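Local coordinates for protein ribonucleoside-diphosphate reductase (Pseudomonas aeruginosa, PDB 5IM3) that probably reduces ribonucleoside diphosphates to deoxyribonucleotides, the precursors for DNA synthesis, and binds dATP as an allosteric nucleotide, at residues G299-T302 / L303-Y307; L227-T230 / L231-E234; L360-A363 / G364-R367. One frame throughout, in Å; residues are numbered along the deposited sequence.

Contact 1: G299-T302 / L303-Y307; sequences GLQT and LYDRY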
loop_
_atom_site.group_PDB
_atom_site.type_symbol
_atom_site.label_atom_id
_atom_site.label_comp_id
_atom_site.label_asym_id
_atom_site.label_seq_id
_atom_site.Cartn_x
_atom_site.Cartn_y
_atom_site.Cartn_z
ATOM N N GLY A 299 24.363 -39.768 8.223
ATOM C CA GLY A 299 24.099 -40.932 7.394
ATOM C C GLY A 299 23.746 -42.162 8.209
ATOM O O GLY A 299 22.823 -42.905 7.862
ATOM N N LEU A 300 24.467 -42.390 9.307
ATOM C CA LEU A 300 24.197 -43.557 10.139
ATOM C C LEU A 300 22.883 -43.404 10.893
ATOM O O LEU A 300 22.095 -44.353 10.974
ATOM C CB LEU A 300 25.352 -43.783 11.116
ATOM C CG LEU A 300 25.284 -45.062 11.960
ATOM C CD1 LEU A 300 25.336 -46.286 11.070
ATOM C CD2 LEU A 300 26.413 -45.102 12.994
ATOM N N GLN A 301 22.638 -42.219 11.461
ATOM C CA GLN A 301 21.345 -41.937 12.072
ATOM C C GLN A 301 20.203 -42.254 11.117
ATOM O O GLN A 301 19.204 -42.865 11.510
ATOM C CB GLN A 301 21.281 -40.469 12.500
ATOM C CG GLN A 301 21.759 -40.210 13.918
ATOM C CD GLN A 301 20.678 -40.470 14.950
ATOM O OE1 GLN A 301 20.484 -41.603 15.395
ATOM N NE2 GLN A 301 19.964 -39.416 15.334
ATOM N N THR A 302 20.339 -41.849 9.851
ATOM C CA THR A 302 19.267 -42.055 8.881
ATOM C C THR A 302 18.958 -43.537 8.716
ATOM O O THR A 302 17.797 -43.956 8.794
ATOM C CB THR A 302 19.656 -41.440 7.537
ATOM O OG1 THR A 302 19.856 -40.030 7.692
ATOM C CG2 THR A 302 18.568 -41.687 6.495
ATOM N N LEU A 303 19.989 -44.346 8.471
ATOM C CA LEU A 303 19.783 -45.780 8.305
ATOM C C LEU A 303 19.233 -46.406 9.579
ATOM O O LEU A 303 18.254 -47.159 9.541
ATOM C CB LEU A 303 21.096 -46.452 7.897
ATOM C CG LEU A 303 21.624 -46.088 6.505
ATOM C CD1 LEU A 303 22.974 -46.738 6.252
ATOM C CD2 LEU A 303 20.629 -46.487 5.422
ATOM N N TYR A 304 19.845 -46.097 10.722
ATOM C CA TYR A 304 19.438 -46.727 11.973
ATOM C C TYR A 304 18.001 -46.382 12.328
ATOM O O TYR A 304 17.248 -47.244 12.797
ATOM C CB TYR A 304 20.373 -46.305 13.105
ATOM C CG TYR A 304 19.968 -46.856 14.454
ATOM C CD1 TYR A 304 20.444 -48.082 14.895
ATOM C CD2 TYR A 304 19.105 -46.151 15.284
ATOM C CE1 TYR A 304 20.074 -48.593 16.124
ATOM C CE2 TYR A 304 18.730 -46.653 16.515
ATOM C CZ TYR A 304 19.216 -47.874 16.930
ATOM O OH TYR A 304 18.843 -48.373 18.156
ATOM N N ASP A 305 17.601 -45.127 12.119
ATOM C CA ASP A 305 16.275 -44.702 12.554
ATOM C C ASP A 305 15.177 -45.353 11.724
ATOM O O ASP A 305 14.134 -45.736 12.265
ATOM C CB ASP A 305 16.158 -43.179 12.485
ATOM C CG ASP A 305 17.029 -42.477 13.512
ATOM O OD1 ASP A 305 17.506 -43.145 14.453
ATOM O OD2 ASP A 305 17.227 -41.250 13.379
ATOM N N ARG A 306 15.389 -45.500 10.416
ATOM C CA ARG A 306 14.293 -45.827 9.511
ATOM C C ARG A 306 14.536 -47.011 8.586
ATOM O O ARG A 306 13.553 -47.561 8.077
ATOM C CB ARG A 306 13.937 -44.605 8.648
ATOM C CG ARG A 306 13.343 -43.453 9.450
ATOM C CD ARG A 306 12.917 -42.289 8.565
ATOM N NE ARG A 306 14.050 -41.646 7.903
ATOM C CZ ARG A 306 13.986 -40.475 7.275
ATOM N NH1 ARG A 306 12.841 -39.802 7.223
ATOM N NH2 ARG A 306 15.069 -39.969 6.699
ATOM N N TYR A 307 15.778 -47.434 8.351
ATOM C CA TYR A 307 16.039 -48.465 7.352
ATOM C C TYR A 307 16.489 -49.802 7.922
ATOM O O TYR A 307 16.171 -50.839 7.335
ATOM C CB TYR A 307 17.084 -47.968 6.346
ATOM C CG TYR A 307 16.522 -46.949 5.378
ATOM C CD1 TYR A 307 15.990 -47.343 4.158
ATOM C CD2 TYR A 307 16.503 -45.597 5.694
ATOM C CE1 TYR A 307 15.466 -46.420 3.273
ATOM C CE2 TYR A 307 15.979 -44.663 4.815
ATOM C CZ TYR A 307 15.462 -45.083 3.608
ATOM O OH TYR A 307 14.938 -44.168 2.724
#
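Two flat groups of the turn Leu303-Tyr307 meet Thr302 at their edges. The carbonyl O of Thr302 lies in the plane of the Tyr307 ring, 3.7 Å from its CD2, and the methyl CG2 of Thr302 sits in the plane of the Arg306 guanidinium, 3.9 Å from NH2. Thr302 sends CG2 there because this methyl is anti to the backbone N, while OG1, beside that N, bonds back to Leu298 O. One residue earlier in each segment, the Gln301 amide and the Asp305 carboxylate stand almost perpendicular, their planes 85° apart, with Gln301 OE1 and Asp305 OD1 3.5 Å from each other; the amide as modelled turns its oxygen to the carboxylate, and this pair of acceptors makes no hydrogen bond. All of this rides on helix 297-307 in the all-alpha domain of the reductase large chain, where side chains three to five residues apart are brought together by the helical repeat. Tyr304 N bonds to Leu300 O at 2.9 Å, and Asp305 N reaches Gln301 O at 2.8 Å. The bond from Arg306 N to Thr302 O measures 3.3 Å, and a wider pi-type turn spans Leu303-Tyr307. Outside this stretch, the Tyr304 ring makes a cation-pi contact with Arg315, and Thr302, Leu303 and Tyr307 pack on helix 773-779.

Contact 2: L227-T230 / L231-E234; sequences LMDT and LRAE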
loop_
_atom_site.group_PDB
_atom_site.type_symbol
_atom_site.label_atom_id
_atom_site.label_comp_id
_atom_site.label_asym_id
_atom_site.label_seq_id
_atom_site.Cartn_x
_atom_site.Cartn_y
_atom_site.Cartn_z
ATOM N N LEU A 227 28.927 -43.981 18.012
ATOM C CA LEU A 227 27.561 -44.488 18.091
ATOM C C LEU A 227 27.475 -45.942 17.648
ATOM O O LEU A 227 26.623 -46.692 18.138
ATOM C CB LEU A 227 26.634 -43.620 17.237
ATOM C CG LEU A 227 25.177 -44.078 17.118
ATOM C CD1 LEU A 227 24.514 -44.147 18.488
ATOM C CD2 LEU A 227 24.403 -43.150 16.186
ATOM N N MET A 228 28.341 -46.355 16.721
ATOM C CA MET A 228 28.318 -47.728 16.231
ATOM C C MET A 228 28.505 -48.735 17.358
ATOM O O MET A 228 28.053 -49.880 17.248
ATOM C CB MET A 228 29.407 -47.911 15.175
ATOM C CG MET A 228 29.240 -49.147 14.310
ATOM S SD MET A 228 28.014 -48.916 13.010
ATOM C CE MET A 228 28.846 -47.682 12.005
ATOM N N ASP A 229 29.170 -48.332 18.445
ATOM C CA ASP A 229 29.402 -49.255 19.551
ATOM C C ASP A 229 28.086 -49.704 20.175
ATOM O O ASP A 229 27.941 -50.870 20.560
ATOM C CB ASP A 229 30.300 -48.595 20.598
ATOM C CG ASP A 229 31.067 -49.605 21.429
ATOM O OD1 ASP A 229 31.612 -50.567 20.847
ATOM O OD2 ASP A 229 31.127 -49.436 22.665
ATOM N N THR A 230 27.115 -48.793 20.283
ATOM C CA THR A 230 25.800 -49.170 20.793
ATOM C C THR A 230 25.087 -50.104 19.826
ATOM O O THR A 230 24.412 -51.050 20.249
ATOM C CB THR A 230 24.946 -47.925 21.043
ATOM O OG1 THR A 230 25.651 -47.018 21.895
ATOM C CG2 THR A 230 23.621 -48.302 21.697
ATOM N N LEU A 231 25.219 -49.847 18.523
ATOM C CA LEU A 231 24.565 -50.690 17.528
ATOM C C LEU A 231 25.120 -52.109 17.557
ATOM O O LEU A 231 24.359 -53.082 17.499
ATOM C CB LEU A 231 24.732 -50.079 16.136
ATOM C CG LEU A 231 23.744 -48.982 15.728
ATOM C CD1 LEU A 231 23.798 -47.792 16.671
ATOM C CD2 LEU A 231 24.022 -48.546 14.297
ATOM N N ARG A 232 26.445 -52.245 17.647
ATOM C CA ARG A 232 27.054 -53.570 17.680
ATOM C C ARG A 232 26.564 -54.367 18.883
ATOM O O ARG A 232 26.176 -55.534 18.753
ATOM C CB ARG A 232 28.577 -53.446 17.693
ATOM C CG ARG A 232 29.162 -52.889 16.406
ATOM C CD ARG A 232 30.678 -52.995 16.390
ATOM N NE ARG A 232 31.301 -52.140 17.399
ATOM C CZ ARG A 232 31.894 -50.977 17.146
ATOM N NH1 ARG A 232 31.966 -50.507 15.907
ATOM N NH2 ARG A 232 32.427 -50.280 18.141
ATOM N N ALA A 233 26.562 -53.746 20.064
ATOM C CA ALA A 233 26.065 -54.429 21.253
ATOM C C ALA A 233 24.589 -54.774 21.109
ATOM O O ALA A 233 24.166 -55.888 21.442
ATOM C CB ALA A 233 26.290 -53.560 22.490
ATOM N N GLU A 234 23.795 -53.828 20.608
ATOM C CA GLU A 234 22.368 -54.058 20.416
ATOM C C GLU A 234 22.124 -55.214 19.452
ATOM O O GLU A 234 21.432 -56.185 19.782
ATOM C CB GLU A 234 21.719 -52.767 19.909
ATOM C CG GLU A 234 20.226 -52.841 19.663
ATOM C CD GLU A 234 19.645 -51.500 19.245
ATOM O OE1 GLU A 234 20.299 -50.463 19.489
ATOM O OE2 GLU A 234 18.538 -51.482 18.668
#
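Asp229 and Arg232, three residues apart on one helix, meet at a slant, with carboxylate and guanidinium planes 61° apart. A single oxygen does the work: Asp229 OD1 receives Arg232 NH2 at 2.8 Å on its anti side, 24° out of the carboxylate plane. This is therefore a one-pronged salt bridge and not the flat, two-pronged pairing of the two ions. The bend at chi3 of Arg232 (-66°) folds the chain back over the preceding turn, and one face of the guanidinium comes to rest above Met228 O, off toward its rim. Met228 crosses the arginine at about a right angle, its CG 3.4 Å from Arg232 NH1. On an adjoining side of the helix the chains are apolar. Leu231 CD1 lies 4.0 Å from Leu227 CG, and Leu231 CD2 approaches Met228 SD at 4.2 Å, so the leucine is flanked by both earlier side chains. These residues belong to helix 219-239, within the second ATP-cone region of the sequence, and the leucines and Met228 face helix 297-307. Beneath them Arg232 N bonds to Met228 O at 2.9 Å, whereas the link from Leu231 N to Leu227 O is weak at 3.5 Å. Asp229 OD2 forms a second salt bridge, with Arg164, and Arg232 NE hydrogen-bonds to Ala245 O. With two arginines about it, the aspartate is probably held as the anion, and the guanidinium is fixed in rotation by bonds to two of its nitrogens.

Contact 3: L360-A363 / G364-R367; sequences LFNA and GTLR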
loop_
_atom_site.group_PDB
_atom_site.type_symbol
_atom_site.label_atom_id
_atom_site.label_comp_id
_atom_site.label_asym_id
_atom_site.label_seq_id
_atom_site.Cartn_x
_atom_site.Cartn_y
_atom_site.Cartn_z
ATOM N N LEU A 360 16.169 -49.784 -1.094
ATOM C CA LEU A 360 16.894 -49.933 0.163
ATOM C C LEU A 360 16.006 -50.491 1.264
ATOM O O LEU A 360 16.452 -51.306 2.080
ATOM C CB LEU A 360 17.474 -48.584 0.590
ATOM C CG LEU A 360 18.627 -48.048 -0.257
ATOM C CD1 LEU A 360 19.042 -46.694 0.266
ATOM C CD2 LEU A 360 19.804 -49.024 -0.254
ATOM N N PHE A 361 14.741 -50.070 1.300
ATOM C CA PHE A 361 13.873 -50.441 2.408
ATOM C C PHE A 361 13.301 -51.847 2.253
ATOM O O PHE A 361 13.132 -52.555 3.253
ATOM C CB PHE A 361 12.736 -49.426 2.540
ATOM C CG PHE A 361 11.978 -49.537 3.829
ATOM C CD1 PHE A 361 10.833 -50.311 3.912
ATOM C CD2 PHE A 361 12.415 -48.873 4.963
ATOM C CE1 PHE A 361 10.133 -50.419 5.102
ATOM C CE2 PHE A 361 11.721 -48.979 6.155
ATOM C CZ PHE A 361 10.579 -49.751 6.224
ATOM N N ASN A 362 13.007 -52.274 1.024
ATOM C CA ASN A 362 12.231 -53.485 0.809
ATOM C C ASN A 362 13.000 -54.630 0.171
ATOM O O ASN A 362 12.545 -55.771 0.268
ATOM C CB ASN A 362 11.008 -53.176 -0.062
ATOM C CG ASN A 362 10.035 -52.258 0.634
ATOM O OD1 ASN A 362 9.791 -52.388 1.833
ATOM N ND2 ASN A 362 9.482 -51.313 -0.111
ATOM N N ALA A 363 14.131 -54.370 -0.479
ATOM C CA ALA A 363 14.882 -55.456 -1.093
ATOM C C ALA A 363 15.246 -56.487 -0.036
ATOM O O ALA A 363 15.667 -56.135 1.068
ATOM C CB ALA A 363 16.136 -54.919 -1.779
ATOM N N GLY A 364 15.046 -57.759 -0.363
ATOM C CA GLY A 364 15.343 -58.842 0.553
ATOM C C GLY A 364 14.225 -59.196 1.510
ATOM O O GLY A 364 14.426 -60.065 2.368
ATOM N N THR A 365 13.065 -58.553 1.397
ATOM C CA THR A 365 11.898 -58.836 2.223
ATOM C C THR A 365 10.785 -59.431 1.367
ATOM O O THR A 365 10.815 -59.377 0.134
ATOM C CB THR A 365 11.383 -57.567 2.916
ATOM O OG1 THR A 365 10.754 -56.716 1.951
ATOM C CG2 THR A 365 12.519 -56.807 3.591
ATOM N N LEU A 366 9.784 -59.987 2.046
ATOM C CA LEU A 366 8.657 -60.606 1.360
ATOM C C LEU A 366 7.881 -59.575 0.549
ATOM O O LEU A 366 7.651 -58.450 1.000
ATOM C CB LEU A 366 7.730 -61.278 2.375
ATOM C CG LEU A 366 8.300 -62.506 3.088
ATOM C CD1 LEU A 366 7.501 -62.807 4.347
ATOM C CD2 LEU A 366 8.302 -63.709 2.158
ATOM N N ARG A 367 7.462 -59.979 -0.657
ATOM C CA ARG A 367 6.733 -59.133 -1.596
ATOM C C ARG A 367 7.334 -57.734 -1.598
ATOM O O ARG A 367 6.722 -56.790 -1.083
ATOM C CB ARG A 367 5.244 -59.097 -1.245
ATOM C CG ARG A 367 4.605 -60.481 -1.245
ATOM C CD ARG A 367 3.101 -60.440 -1.488
ATOM N NE ARG A 367 2.611 -61.715 -2.016
ATOM C CZ ARG A 367 1.370 -61.929 -2.450
ATOM N NH1 ARG A 367 0.467 -60.957 -2.422
ATOM N NH2 ARG A 367 1.029 -63.124 -2.916
#
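Asn362 O is the point at which the chain closes on itself, since it accepts two bonds from Thr365. The hydroxyl OG1 donates to it at 2.6 Å, lying in the carbonyl plane on a lone pair, at 129° to the C=O bond; the backbone N of Thr365 donates at 3.0 Å from a direction tilted 31° out of that plane. Thr365 can offer both because its OG1 stands between the backbone N and the carbonyl carbon (chi1 72°), on the same side as the N-H. The methyl CG2 takes the other branch and rests 3.5 Å from Asn362 O, so two donors grip the oxygen while CB and CG2 pack beside it. The geometry is that of a type II beta turn from Asn362 to Thr365, which ends helix 357-362: Ala363 is the first residue to leave helical angles, and Gly364, with positive phi, takes the third position of the turn, where glycine is common. Its backbone is bonded to Asp272, Ala363 O accepts from Arg325, and Ala363 packs on Val326 and Leu370, which makes this the dense, buried side. Asn362 contributes its side-chain amide to the next part of the loop, where ND2 donates to Gln369 O, on the way to strand 373-377 of the barrel. The contrast comes quickly on the solvent side. Phe361 is exposed, and it touches the turn through its carbonyl O, 4.3 Å from Thr365 CG2, while its CB is directed away from the turn. Past Thr365, Leu366 and Arg367, both exposed, make no contact with 360-363, and their CB atoms point away from the helix end.

Contacts 1 and 2 sit on neighbouring helices, their centres 13 Å apart, and interlock: Tyr304 OH probably hydrogen-bonds to Glu234 OE1 at 2.9 Å, and Leu300 CD2 packs 3.7 Å from Met228 CE. A helix of the second ATP-cone region is thereby joined to the all-alpha domain. Contact 3, in that same all-alpha range, is 16 Å from contact 1 between centres, and the two meet where the Tyr307 and Phe361 rings pack, CD1 to CD2 at 4.0 Å. Contacts 2 and 3 do not touch. Contact 3 alone neighbours a dATP site, without touching it: the Asn362 side chain lies about 13 Å from bound dATP and about 11 Å from that of Lys397, which binds dATP.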